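Local structure of viral macrophage inflammatory protein-II (2FHT) at residues A[57-60]-A[61-65]. The protein binds a wide range of chemokine receptors, CXCR4 among them, and thereby blocks infection by several strains of HIV-1. Residues are numbered along the deposited sequence; the frame is centred on the assembly and turned at random.
Sequences DWVK and KLMQQ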
# COMPACT_ATOMS: atom_id res chain seq x y z
N ASP A 57 9.15 4.24 8.65
CA ASP A 57 8.41 4.34 9.89
C ASP A 57 7.02 4.91 9.74
O ASP A 57 6.10 4.44 10.40
CB ASP A 57 9.20 5.14 10.92
CG ASP A 57 10.49 4.47 11.30
OD1 ASP A 57 11.50 5.20 11.44
OD2 ASP A 57 10.50 3.23 11.44
N TRP A 58 6.87 5.95 8.92
CA TRP A 58 5.55 6.52 8.76
C TRP A 58 4.57 5.51 8.15
O TRP A 58 3.42 5.47 8.54
CB TRP A 58 5.57 7.85 7.97
CG TRP A 58 5.93 7.79 6.50
CD1 TRP A 58 7.17 7.99 5.96
CD2 TRP A 58 5.02 7.67 5.37
NE1 TRP A 58 7.09 8.03 4.58
CE2 TRP A 58 5.79 7.83 4.19
CE3 TRP A 58 3.64 7.45 5.25
CZ2 TRP A 58 5.23 7.78 2.91
CZ3 TRP A 58 3.08 7.39 3.98
CH2 TRP A 58 3.88 7.55 2.82
N VAL A 59 5.05 4.66 7.24
CA VAL A 59 4.13 3.71 6.62
C VAL A 59 3.74 2.61 7.57
O VAL A 59 2.60 2.15 7.55
CB VAL A 59 4.62 3.13 5.26
CG1 VAL A 59 5.23 4.20 4.40
CG2 VAL A 59 5.54 2.01 5.47
N LYS A 60 4.69 2.17 8.40
CA LYS A 60 4.43 1.11 9.37
C LYS A 60 3.44 1.62 10.41
O LYS A 60 2.66 0.86 10.96
CB LYS A 60 5.74 0.64 10.00
CG LYS A 60 6.69 0.10 8.94
CD LYS A 60 7.75 -0.81 9.51
CE LYS A 60 8.94 -0.02 9.96
NZ LYS A 60 10.02 -0.96 10.33
N LYS A 61 3.45 2.93 10.59
CA LYS A 61 2.57 3.65 11.50
C LYS A 61 1.18 3.62 10.90
O LYS A 61 0.19 3.34 11.58
CB LYS A 61 3.03 5.11 11.59
CG LYS A 61 3.20 5.65 12.99
CD LYS A 61 3.84 7.03 12.92
CE LYS A 61 5.21 6.97 12.24
NZ LYS A 61 5.81 8.32 12.04
N LEU A 62 1.08 3.94 9.62
CA LEU A 62 -0.22 3.91 8.96
C LEU A 62 -0.75 2.48 8.93
O LEU A 62 -1.95 2.26 8.98
CB LEU A 62 -0.11 4.46 7.53
CG LEU A 62 -0.01 5.99 7.39
CD1 LEU A 62 0.31 6.38 5.96
CD2 LEU A 62 -1.33 6.62 7.86
N MET A 63 0.16 1.51 8.77
CA MET A 63 -0.23 0.12 8.74
C MET A 63 -0.85 -0.28 10.07
O MET A 63 -1.78 -1.08 10.12
CB MET A 63 0.99 -0.76 8.41
CG MET A 63 1.43 -0.65 6.96
SD MET A 63 3.09 -1.32 6.68
CE MET A 63 2.84 -3.05 6.85
N GLN A 64 -0.34 0.32 11.15
CA GLN A 64 -0.85 0.07 12.50
C GLN A 64 -2.23 0.69 12.63
O GLN A 64 -3.18 0.02 13.00
CB GLN A 64 0.01 0.76 13.56
CG GLN A 64 1.31 0.11 13.93
CD GLN A 64 1.92 0.77 15.17
OE1 GLN A 64 2.73 0.16 15.86
NE2 GLN A 64 1.48 1.98 15.50
N GLN A 65 -2.32 1.99 12.38
CA GLN A 65 -3.60 2.68 12.53
C GLN A 65 -4.72 2.39 11.55
O GLN A 65 -5.89 2.58 11.89
CB GLN A 65 -3.40 4.18 12.67
CG GLN A 65 -2.36 4.77 11.78
CD GLN A 65 -2.02 6.19 12.19
OE1 GLN A 65 -2.36 7.15 11.49
NE2 GLN A 65 -1.36 6.34 13.34
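Leu62 meets Trp58 one helical turn earlier, its CD1 lying in the plane of the indole at the edge of the six-membered ring, 3.6 Å from Trp58 CZ3. The indole stands here because Trp58 CG sits between the backbone N and the carbonyl carbon (chi1 68°), and CG1 of the adjoining Val59 covers one ring face over its centre. Followed outward, Leu62 CB lies close to two carbonyl oxygens, those of Val59 and Trp58, CG stays 3.7 Å from Trp58 O, and CD1 alone reaches the ring. On the solvent side, Lys61 doubles back along the preceding turn: its CB rests on Trp58 O, the bend at chi3 (-59°) brings CE to 3.3 Å from Asp57 O, and NZ ends near the CA of Trp58, well short of the Asp57 carboxylate. Met63 leans with CG against Val59 O, and its SD lies a loose 4.3 Å from Val59 CG2.

Beneath these side chains, main-chain N-H groups of Lys61, Leu62, Met63 and Gln64 bond to the carbonyls four residues back; the shortest runs from Met63 N to Val59 O, 2.8 Å. Lys61 N adds a weak bond to Trp58 O, which therefore receives two donors.

Val59 and Leu62 are buried against Phe42 of strand 39-44, Met63 touches Val40 of the same strand, and Trp58 reaches Pro19 and Leu20. This amphipathic C-terminal helix, packed across a three-stranded antiparallel sheet with its lysines outward, is characteristic of the chemokine fold.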